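Local coordinates for carbonic anhydrase (Coccomyxa sp. PA, PDB 3UCJ), which probably catalyses the reversible hydration of carbon dioxide to hydrogencarbonate, using one zinc ion per subunit, at residues G72-N77 and E155-A160; I98-H103 and F163-S168; Y88-L93 and W175-P180. One frame throughout, in Å; residues are numbered along the deposited sequence.

Contact 1. Residues G72-N77 and E155-A160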
ATOM      1  N   GLY A  72     -10.105  11.575   5.797  1.00 24.70           N
ATOM      2  CA  GLY A  72      -9.956  11.305   7.214  1.00 26.11           C
ATOM      3  C   GLY A  72      -8.635  11.674   7.893  1.00 27.49           C
ATOM      4  O   GLY A  72      -8.484  11.368   9.033  1.00 25.17           O
ATOM      5  N   ASN A  73      -7.648  12.308   7.212  1.00 25.89           N
ATOM      6  CA  ASN A  73      -6.463  12.741   7.874  1.00 26.47           C
ATOM      7  C   ASN A  73      -5.759  11.646   8.658  1.00 23.47           C
ATOM      8  O   ASN A  73      -5.376  11.771   9.809  1.00 25.16           O
ATOM      9  CB  ASN A  73      -6.653  14.080   8.679  1.00 24.15           C
ATOM     10  CG  ASN A  73      -7.758  14.048   9.745  1.00 30.01           C
ATOM     11  OD1 ASN A  73      -8.893  14.521   9.497  1.00 29.69           O
ATOM     12  ND2 ASN A  73      -7.413  13.622  10.938  1.00 30.65           N
ATOM     13  N   LEU A  74      -5.557  10.534   7.974  1.00 24.40           N
ATOM     14  CA  LEU A  74      -5.058   9.354   8.626  1.00 23.50           C
ATOM     15  C   LEU A  74      -3.520   9.239   8.390  1.00 23.30           C
ATOM     16  O   LEU A  74      -3.043   9.586   7.340  1.00 23.82           O
ATOM     17  CB  LEU A  74      -5.650   8.139   7.918  1.00 24.29           C
ATOM     18  CG  LEU A  74      -7.206   8.085   8.059  1.00 23.22           C
ATOM     19  CD1 LEU A  74      -7.580   6.736   7.488  1.00 25.29           C
ATOM     20  CD2 LEU A  74      -7.666   8.022   9.532  1.00 23.12           C
ATOM     21  N   VAL A  75      -2.852   8.650   9.346  1.00 23.13           N
ATOM     22  CA  VAL A  75      -1.379   8.464   9.283  1.00 23.78           C
ATOM     23  C   VAL A  75      -1.089   7.025   9.631  1.00 23.98           C
ATOM     24  O   VAL A  75      -1.341   6.560  10.775  1.00 24.50           O
ATOM     25  CB  VAL A  75      -0.714   9.398  10.353  1.00 23.93           C
ATOM     26  CG1 VAL A  75       0.861   9.170  10.422  1.00 28.03           C
ATOM     27  CG2 VAL A  75      -1.073  10.814  10.074  1.00 26.55           C
ATOM     28  N   SER A  76      -0.506   6.260   8.681  1.00 23.35           N
ATOM     29  CA  SER A  76      -0.121   4.950   9.003  1.00 23.32           C
ATOM     30  C   SER A  76       1.332   4.752   8.521  1.00 22.52           C
ATOM     31  O   SER A  76       1.665   5.217   7.432  1.00 22.59           O
ATOM     32  CB  SER A  76      -0.962   3.967   8.112  1.00 23.17           C
ATOM     33  OG  SER A  76      -0.436   2.647   8.250  1.00 26.89           O
ATOM     34  N   ASN A  77       2.102   3.952   9.281  1.00 22.62           N
ATOM     35  CA  ASN A  77       3.504   3.604   8.904  1.00 23.39           C
ATOM     36  C   ASN A  77       3.528   2.820   7.619  1.00 24.67           C
ATOM     37  O   ASN A  77       4.546   2.852   6.861  1.00 23.46           O
ATOM     38  CB  ASN A  77       4.082   2.687   9.953  1.00 22.28           C
ATOM     39  CG  ASN A  77       4.398   3.405  11.313  1.00 22.71           C
ATOM     40  OD1 ASN A  77       4.449   4.639  11.417  1.00 25.05           O
ATOM     41  ND2 ASN A  77       4.593   2.585  12.323  1.00 25.77           N
ATOM     42  N   GLU A 155     -12.501  13.941  17.243  1.00 31.39           N
ATOM     43  CA  GLU A 155     -11.514  14.216  18.246  1.00 31.99           C
ATOM     44  C   GLU A 155     -10.620  13.037  18.585  1.00 32.54           C
ATOM     45  O   GLU A 155      -9.440  13.184  18.732  1.00 31.83           O
ATOM     46  CB  GLU A 155     -12.186  14.754  19.503  1.00 33.17           C
ATOM     47  CG  GLU A 155     -12.846  16.076  19.308  1.00 29.73           C
ATOM     48  CD  GLU A 155     -13.868  16.423  20.379  1.00 40.24           C
ATOM     49  OE1 GLU A 155     -14.601  17.383  20.180  1.00 37.79           O
ATOM     50  OE2 GLU A 155     -13.939  15.724  21.385  1.00 38.82           O
ATOM     51  N   LEU A 156     -11.208  11.874  18.741  1.00 31.39           N
ATOM     52  CA  LEU A 156     -10.443  10.684  19.066  1.00 30.36           C
ATOM     53  C   LEU A 156      -9.509  10.361  17.908  1.00 28.34           C
ATOM     54  O   LEU A 156      -8.386   9.879  18.148  1.00 27.84           O
ATOM     55  CB  LEU A 156     -11.375   9.478  19.287  1.00 29.65           C
ATOM     56  CG  LEU A 156     -12.064   9.564  20.700  1.00 29.95           C
ATOM     57  CD1 LEU A 156     -13.240   8.546  20.722  1.00 31.62           C
ATOM     58  CD2 LEU A 156     -11.063   9.428  21.828  1.00 32.66           C
ATOM     59  N   ASN A 157     -10.013  10.600  16.710  1.00 28.62           N
ATOM     60  CA  ASN A 157      -9.211  10.319  15.509  1.00 28.44           C
ATOM     61  C   ASN A 157      -7.982  11.262  15.505  1.00 28.65           C
ATOM     62  O   ASN A 157      -6.806  10.804  15.329  1.00 27.22           O
ATOM     63  CB  ASN A 157     -10.036  10.458  14.257  1.00 28.54           C
ATOM     64  CG  ASN A 157      -9.233   9.993  13.005  1.00 28.23           C
ATOM     65  OD1 ASN A 157      -8.647   8.900  13.014  1.00 28.14           O
ATOM     66  ND2 ASN A 157      -9.156  10.856  12.019  1.00 26.30           N
ATOM     67  N   VAL A 158      -8.210  12.555  15.733  1.00 27.76           N
ATOM     68  CA  VAL A 158      -7.028  13.464  15.891  1.00 28.46           C
ATOM     69  C   VAL A 158      -6.019  12.896  16.896  1.00 30.29           C
ATOM     70  O   VAL A 158      -4.782  12.821  16.630  1.00 28.24           O
ATOM     71  CB  VAL A 158      -7.439  14.929  16.274  1.00 28.84           C
ATOM     72  CG1 VAL A 158      -6.158  15.794  16.534  1.00 25.73           C
ATOM     73  CG2 VAL A 158      -8.273  15.540  15.146  1.00 27.15           C
ATOM     74  N   GLU A 159      -6.481  12.564  18.118  1.00 30.29           N
ATOM     75  CA  GLU A 159      -5.538  12.062  19.090  1.00 31.39           C
ATOM     76  C   GLU A 159      -4.778  10.853  18.612  1.00 29.99           C
ATOM     77  O   GLU A 159      -3.575  10.712  18.887  1.00 28.99           O
ATOM     78  CB  GLU A 159      -6.210  11.744  20.479  1.00 31.64           C
ATOM     79  CG  GLU A 159      -5.052  11.336  21.440  1.00 44.01           C
ATOM     80  CD  GLU A 159      -5.392  11.218  22.934  1.00 51.90           C
ATOM     81  OE1 GLU A 159      -6.587  11.450  23.293  1.00 55.04           O
ATOM     82  OE2 GLU A 159      -4.458  10.824  23.689  1.00 46.29           O
ATOM     83  N   ALA A 160      -5.465   9.903  17.958  1.00 27.46           N
ATOM     84  CA  ALA A 160      -4.784   8.700  17.528  1.00 27.28           C
ATOM     85  C   ALA A 160      -3.763   9.063  16.437  1.00 26.15           C
ATOM     86  O   ALA A 160      -2.704   8.440  16.398  1.00 27.66           O
ATOM     87  CB  ALA A 160      -5.831   7.742  16.908  1.00 27.78           C
TER
HETATM   88  O   HOH W   1     -10.135  13.583  12.758  1.00 30.79           O
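The flat carboxamide of N157 meets the loop at G72-L74 mainly through its ND2 end. In its own plane lies the carbonyl oxygen of G72, which takes a hydrogen bond from N157 ND2 at 3.1 Å. The donor also lies in the carbonyl plane of G72, at a C=O...N angle of 160°, although the hydrogen bond is bent at the hydrogen. The amide of N73 passes alongside in the opposite direction, the two planes 44° apart. Its ND2 comes 3.4 Å from N157 ND2; both are donors and do not bond to each other, and one water accepts from N157 ND2 at 3.0 Å and from N73 ND2 at 3.3 Å, bridging them. The L74 side chain crosses that of N157 at about a right angle and sets its CD2 methyl 3.7 Å from N157 OD1. That oxygen is bonded to NE2 of Q161, one turn further along the helix, and Q161 OE1 in turn accepts from V75 N, giving the loop a second polar tie to helix 146-167.

In this beta-class carbonic anhydrase fold, the loop leaves parallel strand 65-70 beside the metal centre. G72 borders the acetazolamide pocket near the zinc, and N73 packs close to the zinc ligand C47. N157 reaches across to this turn from the helix with its CG anti to the backbone N (chi1 -173°). A leucine in its place would probably leave G72 O and the bridging water without their amide donor and Q161 NE2 without this acceptor. The backbone turn at G72 would press a CB against the preceding carbonyl oxygen. L74 also packs on D129 and V130 of helix 128-135 and on K78 of the second subunit.

Contact 2. Residues I98-H103 and F163-S168; sequences ILVCGH and FNVCAS. With ZN (zinc ion), chain C.
V165 points from helix 146-167 at strand 97-103, the middle strand of the five-stranded mixed alpha/beta sheet of the beta-class carbonic anhydrase fold, and its two methyls go to two different partners. V165 CG1 and I98 reach toward each other tip to tip, with CG1 3.8 Å from I98 CD1 and 4.1 Å from I98 CG2, at ordinary van der Waals range. The other branch, V165 CG2, slides past V100 in the opposite direction and touches V100 CG2 at 3.7 Å. With CG1 anti to the backbone N (chi1 164°) and CG2 beside it, CG1 is the branch that goes to I98 and CG2 the one that goes to V100. I98 and V100, two residues apart on the strand, both present themselves to the helix. V165 also packs on I45 and V183 of the two neighbouring strands, so this one helix residue spans three strands of the sheet.

Past V165 the helix gives way to the next one. S168 is the N-cap of helix 169-176, its OG capping V171 N, and the same hydroxyl donates to V165 O at 2.7 Å, in the carbonyl plane and on a lone pair. S168 N also donates to V165 O, which thereby receives two bonds at the join of the two helices.

At its far end the strand delivers H103 to the metal. C47 and C106 bind the same zinc ion, and the imidazole joins them through NE2, 2.1 Å from the zinc.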
ATOM      1  N   ILE A  98       4.686  19.824  13.088  1.00 30.49           N
ATOM      2  CA  ILE A  98       3.763  18.985  12.234  1.00 28.14           C
ATOM      3  C   ILE A  98       2.361  19.228  12.851  1.00 27.53           C
ATOM      4  O   ILE A  98       2.179  19.017  14.044  1.00 30.61           O
ATOM      5  CB  ILE A  98       4.128  17.545  12.385  1.00 29.45           C
ATOM      6  CG1 ILE A  98       5.508  17.222  11.787  1.00 26.50           C
ATOM      7  CG2 ILE A  98       3.018  16.727  11.626  1.00 26.31           C
ATOM      8  CD1 ILE A  98       6.077  15.899  12.223  1.00 26.22           C
ATOM      9  N   LEU A  99       1.440  19.713  12.048  1.00 28.24           N
ATOM     10  CA  LEU A  99       0.098  19.999  12.473  1.00 29.02           C
ATOM     11  C   LEU A  99      -0.752  18.800  11.994  1.00 29.65           C
ATOM     12  O   LEU A  99      -0.758  18.521  10.795  1.00 30.39           O
ATOM     13  CB  LEU A  99      -0.362  21.224  11.734  1.00 29.00           C
ATOM     14  CG  LEU A  99       0.461  22.548  11.867  1.00 31.81           C
ATOM     15  CD1 LEU A  99      -0.068  23.622  10.928  1.00 31.57           C
ATOM     16  CD2 LEU A  99       0.412  22.922  13.378  1.00 36.70           C
ATOM     17  N   VAL A 100      -1.418  18.098  12.921  1.00 28.68           N
ATOM     18  CA  VAL A 100      -2.306  17.006  12.544  1.00 29.53           C
ATOM     19  C   VAL A 100      -3.653  17.568  12.780  1.00 29.00           C
ATOM     20  O   VAL A 100      -4.051  17.748  13.943  1.00 29.65           O
ATOM     21  CB  VAL A 100      -2.030  15.790  13.464  1.00 29.26           C
ATOM     22  CG1 VAL A 100      -3.040  14.544  13.163  1.00 30.66           C
ATOM     23  CG2 VAL A 100      -0.576  15.361  13.327  1.00 28.27           C
ATOM     24  N   CYS A 101      -4.360  17.767  11.706  1.00 29.55           N
ATOM     25  CA  CYS A 101      -5.604  18.501  11.784  1.00 30.91           C
ATOM     26  C   CYS A 101      -6.789  17.648  11.424  1.00 30.94           C
ATOM     27  O   CYS A 101      -6.888  17.236  10.268  1.00 31.99           O
ATOM     28  CB  CYS A 101      -5.526  19.701  10.828  1.00 30.00           C
ATOM     29  SG  CYS A 101      -6.954  20.828  11.086  1.00 36.25           S
ATOM     30  N   GLY A 102      -7.709  17.396  12.363  1.00 29.72           N
ATOM     31  CA  GLY A 102      -9.000  16.841  11.910  1.00 29.17           C
ATOM     32  C   GLY A 102     -10.019  17.966  11.731  1.00 30.70           C
ATOM     33  O   GLY A 102      -9.696  19.147  11.949  1.00 32.24           O
ATOM     34  N   HIS A 103     -11.252  17.621  11.388  1.00 31.02           N
ATOM     35  CA  HIS A 103     -12.279  18.679  11.291  1.00 31.36           C
ATOM     36  C   HIS A 103     -13.680  18.135  11.672  1.00 32.13           C
ATOM     37  O   HIS A 103     -14.055  16.984  11.354  1.00 29.57           O
ATOM     38  CB  HIS A 103     -12.328  19.286   9.889  1.00 32.06           C
ATOM     39  CG  HIS A 103     -12.849  18.348   8.850  1.00 29.84           C
ATOM     40  ND1 HIS A 103     -14.146  18.369   8.367  1.00 31.62           N
ATOM     41  CD2 HIS A 103     -12.225  17.333   8.192  1.00 30.32           C
ATOM     42  CE1 HIS A 103     -14.281  17.435   7.429  1.00 31.33           C
ATOM     43  NE2 HIS A 103     -13.130  16.801   7.304  1.00 27.38           N
ATOM     44  N   PHE A 163      -0.729  10.449  17.913  1.00 26.76           N
ATOM     45  CA  PHE A 163       0.124   9.370  18.422  1.00 28.25           C
ATOM     46  C   PHE A 163       0.874   8.666  17.277  1.00 27.40           C
ATOM     47  O   PHE A 163       2.111   8.350  17.364  1.00 26.40           O
ATOM     48  CB  PHE A 163      -0.761   8.307  19.194  1.00 29.09           C
ATOM     49  CG  PHE A 163       0.042   7.185  19.795  1.00 28.68           C
ATOM     50  CD1 PHE A 163       0.386   7.250  21.158  1.00 29.51           C
ATOM     51  CD2 PHE A 163       0.394   6.044  19.062  1.00 29.36           C
ATOM     52  CE1 PHE A 163       1.098   6.239  21.779  1.00 25.41           C
ATOM     53  CE2 PHE A 163       1.166   4.963  19.675  1.00 30.65           C
ATOM     54  CZ  PHE A 163       1.532   5.081  21.045  1.00 30.24           C
ATOM     55  N   ASN A 164       0.148   8.424  16.180  1.00 26.73           N
ATOM     56  CA  ASN A 164       0.827   7.733  15.062  1.00 25.88           C
ATOM     57  C   ASN A 164       2.014   8.561  14.501  1.00 25.00           C
ATOM     58  O   ASN A 164       3.037   7.994  14.152  1.00 25.57           O
ATOM     59  CB  ASN A 164      -0.186   7.454  13.922  1.00 24.07           C
ATOM     60  CG  ASN A 164      -1.133   6.303  14.329  1.00 25.90           C
ATOM     61  OD1 ASN A 164      -0.785   5.559  15.235  1.00 27.99           O
ATOM     62  ND2 ASN A 164      -2.363   6.263  13.794  1.00 26.53           N
ATOM     63  N   VAL A 165       1.838   9.868  14.424  1.00 25.80           N
ATOM     64  CA  VAL A 165       2.928  10.739  13.911  1.00 26.98           C
ATOM     65  C   VAL A 165       4.091  10.628  14.963  1.00 26.82           C
ATOM     66  O   VAL A 165       5.267  10.367  14.593  1.00 27.14           O
ATOM     67  CB  VAL A 165       2.451  12.167  13.746  1.00 26.83           C
ATOM     68  CG1 VAL A 165       3.673  13.223  13.590  1.00 26.89           C
ATOM     69  CG2 VAL A 165       1.480  12.335  12.522  1.00 28.57           C
ATOM     70  N   CYS A 166       3.798  10.786  16.262  1.00 28.57           N
ATOM     71  CA  CYS A 166       4.847  10.653  17.262  1.00 27.85           C
ATOM     72  C   CYS A 166       5.561   9.304  17.291  1.00 29.99           C
ATOM     73  O   CYS A 166       6.801   9.236  17.520  1.00 29.43           O
ATOM     74  CB  CYS A 166       4.356  10.980  18.695  1.00 29.68           C
ATOM     75  SG  CYS A 166       3.756  12.652  18.811  1.00 31.37           S
ATOM     76  N   ALA A 167       4.833   8.213  17.037  1.00 25.95           N
ATOM     77  CA  ALA A 167       5.389   6.878  17.017  1.00 26.28           C
ATOM     78  C   ALA A 167       6.009   6.465  15.672  1.00 25.41           C
ATOM     79  O   ALA A 167       6.565   5.366  15.564  1.00 26.09           O
ATOM     80  CB  ALA A 167       4.247   5.864  17.321  1.00 25.13           C
ATOM     81  N   SER A 168       5.932   7.324  14.693  1.00 26.27           N
ATOM     82  CA  SER A 168       6.424   6.988  13.389  1.00 26.65           C
ATOM     83  C   SER A 168       7.922   6.817  13.404  1.00 28.29           C
ATOM     84  O   SER A 168       8.609   7.521  14.177  1.00 27.79           O
ATOM     85  CB  SER A 168       6.082   7.995  12.344  1.00 25.28           C
ATOM     86  OG  SER A 168       6.672   9.333  12.519  1.00 28.47           O
TER
HETATM   87 ZN    ZN C 228     -13.014  14.895   6.460  1.00 30.46          ZN

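Contact 3. Residues Y88-L93 and W175-P180. With AZM (5-acetamido-1,3,4-thiadiazole-2-sulfonamide), chain I.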
ATOM      1  N   TYR A  88      10.264  13.240   3.744  1.00 27.73           N
ATOM      2  CA  TYR A  88      10.881  14.349   3.006  1.00 29.52           C
ATOM      3  C   TYR A  88      10.970  15.663   3.849  1.00 31.20           C
ATOM      4  O   TYR A  88      12.040  16.325   3.883  1.00 30.95           O
ATOM      5  CB  TYR A  88      10.228  14.597   1.633  1.00 30.32           C
ATOM      6  CG  TYR A  88      10.978  15.717   0.922  1.00 29.48           C
ATOM      7  CD1 TYR A  88      12.289  15.493   0.498  1.00 32.00           C
ATOM      8  CD2 TYR A  88      10.400  16.952   0.747  1.00 26.99           C
ATOM      9  CE1 TYR A  88      13.049  16.530  -0.133  1.00 34.83           C
ATOM     10  CE2 TYR A  88      11.110  17.992   0.085  1.00 33.73           C
ATOM     11  CZ  TYR A  88      12.486  17.737  -0.312  1.00 31.20           C
ATOM     12  OH  TYR A  88      13.167  18.790  -0.933  1.00 36.20           O
ATOM     13  N   THR A  89       9.870  15.997   4.533  1.00 28.36           N
ATOM     14  CA  THR A  89       9.789  17.209   5.305  1.00 28.87           C
ATOM     15  C   THR A  89      10.689  17.137   6.536  1.00 29.71           C
ATOM     16  O   THR A  89      11.365  18.146   6.813  1.00 32.62           O
ATOM     17  CB  THR A  89       8.363  17.623   5.788  1.00 27.66           C
ATOM     18  OG1 THR A  89       7.823  16.522   6.513  1.00 26.44           O
ATOM     19  CG2 THR A  89       7.503  17.990   4.529  1.00 29.50           C
ATOM     20  N   VAL A  90      10.711  16.002   7.234  1.00 29.35           N
ATOM     21  CA  VAL A  90      11.445  15.934   8.496  1.00 29.25           C
ATOM     22  C   VAL A  90      12.959  15.819   8.173  1.00 31.47           C
ATOM     23  O   VAL A  90      13.810  16.494   8.813  1.00 31.15           O
ATOM     24  CB  VAL A  90      10.983  14.759   9.384  1.00 27.98           C
ATOM     25  CG1 VAL A  90      11.912  14.522  10.542  1.00 30.27           C
ATOM     26  CG2 VAL A  90       9.507  14.973   9.935  1.00 24.40           C
ATOM     27  N   ASP A  91      13.291  14.950   7.237  1.00 30.18           N
ATOM     28  CA  ASP A  91      14.698  14.607   7.021  1.00 32.49           C
ATOM     29  C   ASP A  91      15.419  15.588   6.100  1.00 34.17           C
ATOM     30  O   ASP A  91      16.669  15.851   6.283  1.00 36.05           O
ATOM     31  CB  ASP A  91      14.846  13.216   6.468  1.00 31.38           C
ATOM     32  CG  ASP A  91      14.469  12.134   7.459  1.00 31.94           C
ATOM     33  OD1 ASP A  91      14.161  12.401   8.639  1.00 37.11           O
ATOM     34  OD2 ASP A  91      14.580  10.953   7.082  1.00 34.17           O
ATOM     35  N   HIS A  92      14.737  16.143   5.101  1.00 33.20           N
ATOM     36  CA  HIS A  92      15.400  16.979   4.135  0.50 32.06           C
ATOM     37  C   HIS A  92      15.068  18.416   4.301  1.00 33.57           C
ATOM     38  O   HIS A  92      15.949  19.286   4.339  1.00 33.61           O
ATOM     39  CB  HIS A  92      15.039  16.544   2.731  0.50 31.26           C
ATOM     40  CG  HIS A  92      15.599  15.223   2.354  0.50 27.25           C
ATOM     41  ND1 HIS A  92      16.780  15.089   1.659  0.50 34.45           N
ATOM     42  CD2 HIS A  92      15.106  13.976   2.508  0.50 24.32           C
ATOM     43  CE1 HIS A  92      17.004  13.809   1.410  0.50 27.19           C
ATOM     44  NE2 HIS A  92      16.009  13.114   1.930  0.50 28.75           N
ATOM     45  N   LEU A  93      13.803  18.727   4.460  1.00 32.28           N
ATOM     46  CA  LEU A  93      13.499  20.132   4.679  1.00 32.86           C
ATOM     47  C   LEU A  93      13.780  20.644   6.122  1.00 33.32           C
ATOM     48  O   LEU A  93      13.772  21.873   6.319  1.00 34.10           O
ATOM     49  CB  LEU A  93      12.065  20.424   4.311  1.00 33.35           C
ATOM     50  CG  LEU A  93      11.743  20.202   2.820  1.00 32.51           C
ATOM     51  CD1 LEU A  93      10.314  20.699   2.562  1.00 31.06           C
ATOM     52  CD2 LEU A  93      12.732  21.023   1.861  1.00 29.92           C
ATOM     53  N   TRP A 175      13.744  12.662  16.686  1.00 35.14           N
ATOM     54  CA  TRP A 175      13.932  12.867  18.130  1.00 35.98           C
ATOM     55  C   TRP A 175      15.221  12.182  18.642  1.00 37.41           C
ATOM     56  O   TRP A 175      15.950  12.781  19.430  1.00 37.76           O
ATOM     57  CB  TRP A 175      12.704  12.437  18.933  1.00 34.52           C
ATOM     58  CG  TRP A 175      11.488  13.349  18.771  1.00 33.72           C
ATOM     59  CD1 TRP A 175      11.463  14.600  18.257  1.00 33.98           C
ATOM     60  CD2 TRP A 175      10.140  13.063  19.221  1.00 31.16           C
ATOM     61  NE1 TRP A 175      10.197  15.116  18.342  1.00 32.24           N
ATOM     62  CE2 TRP A 175       9.370  14.190  18.940  1.00 29.88           C
ATOM     63  CE3 TRP A 175       9.546  11.956  19.879  1.00 29.97           C
ATOM     64  CZ2 TRP A 175       7.998  14.252  19.221  1.00 27.95           C
ATOM     65  CZ3 TRP A 175       8.202  12.043  20.211  1.00 30.44           C
ATOM     66  CH2 TRP A 175       7.453  13.171  19.894  1.00 28.45           C
ATOM     67  N   ALA A 176      15.519  10.958  18.223  1.00 38.06           N
ATOM     68  CA  ALA A 176      16.694  10.266  18.724  1.00 39.60           C
ATOM     69  C   ALA A 176      17.993  10.969  18.349  1.00 41.50           C
ATOM     70  O   ALA A 176      19.018  10.712  19.016  1.00 40.31           O
ATOM     71  CB  ALA A 176      16.761   8.801  18.288  1.00 38.11           C
ATOM     72  N   ARG A 177      17.988  11.775  17.279  1.00 40.41           N
ATOM     73  CA  ARG A 177      19.211  12.494  16.862  1.00 41.73           C
ATOM     74  C   ARG A 177      19.197  13.938  17.343  1.00 42.48           C
ATOM     75  O   ARG A 177      20.038  14.751  16.947  1.00 42.43           O
ATOM     76  CB  ARG A 177      19.473  12.351  15.323  1.00 40.55           C
ATOM     77  CG  ARG A 177      18.517  13.168  14.407  1.00 41.62           C
ATOM     78  CD  ARG A 177      18.711  12.857  12.878  1.00 42.16           C
ATOM     79  NE  ARG A 177      17.680  13.520  12.075  1.00 41.87           N
ATOM     80  CZ  ARG A 177      16.650  12.864  11.448  1.00 39.87           C
ATOM     81  NH1 ARG A 177      16.544  11.541  11.471  1.00 35.79           N
ATOM     82  NH2 ARG A 177      15.755  13.572  10.774  1.00 34.87           N
ATOM     83  N   GLY A 178      18.209  14.264  18.176  1.00 42.57           N
ATOM     84  CA  GLY A 178      18.072  15.584  18.750  1.00 42.39           C
ATOM     85  C   GLY A 178      17.599  16.667  17.834  1.00 43.04           C
ATOM     86  O   GLY A 178      17.834  17.846  18.082  1.00 43.06           O
ATOM     87  N   GLN A 179      16.914  16.315  16.741  1.00 41.00           N
ATOM     88  CA  GLN A 179      16.359  17.328  15.908  1.00 39.23           C
ATOM     89  C   GLN A 179      15.090  17.841  16.523  1.00 39.26           C
ATOM     90  O   GLN A 179      14.270  17.040  16.994  1.00 40.23           O
ATOM     91  CB  GLN A 179      16.083  16.725  14.517  1.00 39.39           C
ATOM     92  CG  GLN A 179      15.512  17.679  13.539  1.00 36.35           C
ATOM     93  CD  GLN A 179      15.299  16.949  12.197  1.00 37.20           C
ATOM     94  OE1 GLN A 179      16.040  16.041  11.840  1.00 39.69           O
ATOM     95  NE2 GLN A 179      14.304  17.363  11.500  1.00 33.10           N
ATOM     96  N   PRO A 180      14.945  19.186  16.590  1.00 39.33           N
ATOM     97  CA  PRO A 180      13.787  19.793  17.184  1.00 38.09           C
ATOM     98  C   PRO A 180      12.586  19.583  16.247  1.00 36.15           C
ATOM     99  O   PRO A 180      12.602  19.962  15.056  1.00 34.62           O
ATOM    100  CB  PRO A 180      14.091  21.289  17.230  1.00 38.47           C
ATOM    101  CG  PRO A 180      15.547  21.453  16.826  1.00 42.19           C
ATOM    102  CD  PRO A 180      15.937  20.194  16.101  1.00 41.25           C
TER
HETATM  103  C1  AZM I 229       9.789  17.535  -3.367  1.00 31.35           C
HETATM  104  C2  AZM I 229      11.773  16.170  -3.110  1.00 37.49           C
HETATM  105  C3  AZM I 229      12.505  13.924  -3.027  1.00 40.67           C
HETATM  106  C4  AZM I 229      13.580  12.914  -2.743  1.00 37.38           C
HETATM  107  N1  AZM I 229       8.191  19.206  -4.758  1.00 24.45           N
HETATM  108  N2  AZM I 229      12.081  17.430  -3.337  1.00 30.33           N
HETATM  109  N3  AZM I 229      10.899  18.317  -3.450  1.00 33.33           N
HETATM  110  N4  AZM I 229      12.781  15.236  -3.060  1.00 33.18           N
HETATM  111  O1  AZM I 229       8.159  19.136  -2.287  1.00 31.15           O
HETATM  112  O2  AZM I 229       7.509  17.020  -3.515  1.00 34.32           O
HETATM  113  O3  AZM I 229      11.365  13.509  -3.254  1.00 41.87           O
HETATM  114  S1  AZM I 229       8.260  18.324  -3.464  1.00 31.06           S
HETATM  115  S2  AZM I 229      10.104  15.870  -3.095  1.00 33.42           S
HETATM  116  O   HOH W   2      14.000  10.587  10.534  1.00 33.66           O
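A salt bridge and an amide hydrogen bond tie the loop that follows helix 169-176 to the end of helix 80-92. In the ionic pair, R177 NH2 donates to D91 OD1 at 2.9 Å. It comes from above the carboxylate, whose plane stands 73° from that of the guanidinium. A water at the guanidinium edge accepts from R177 NH1 and donates to D91 OD1, closing a second path between the charges.

The neutral bond is straighter: Q179 NE2 gives its hydrogen to V90 O at 2.9 Å and 168°. Q179 is fully extended, with CG anti to the backbone N (chi1 -179°), while its OE1 accepts from R177 NH2 at 2.7 Å and thus helps fix the arginine facing D91. In van der Waals contact, V90 CG1 lies 3.8 Å from Q179 NE2 and 4.0 Å from R177 NH2.

The aromatic contact is with a second bound acetazolamide, away from the zinc. Its thiadiazole carbon C2 lies over one face of the Y88 ring, offset toward the rim, and Q38 and F66 complete the site.

A Schellman motif with G178 at C-prime ends helix 169-176 and turns the chain toward strand 182-189. V90 packs on I170 and A174 of that helix, and Y88, T89 and L93 lean on F66 of strand 65-70.

How the contacts relate
Along the chain, 72-77, 88-93 and 98-103 come first, and their partners follow in the order 155-160, 163-168 and 175-180. Contact 2 is nested within contact 3, whereas contact 1 crosses both. Contacts 1 and 2 share helix 146-167, with centres 6 Å apart, and touch where N73 and V158 pack against C101 and G102. Contact 3 lies at the periphery, its centre 15 Å from contact 2 and 21 Å from contact 1, but it meets contact 2 through W175 against C166. Together they fasten the successive helices 146-167 and 169-176 to the central sheet, the loop after strand 65-70 and helix 80-92, from the zinc-bearing end outward.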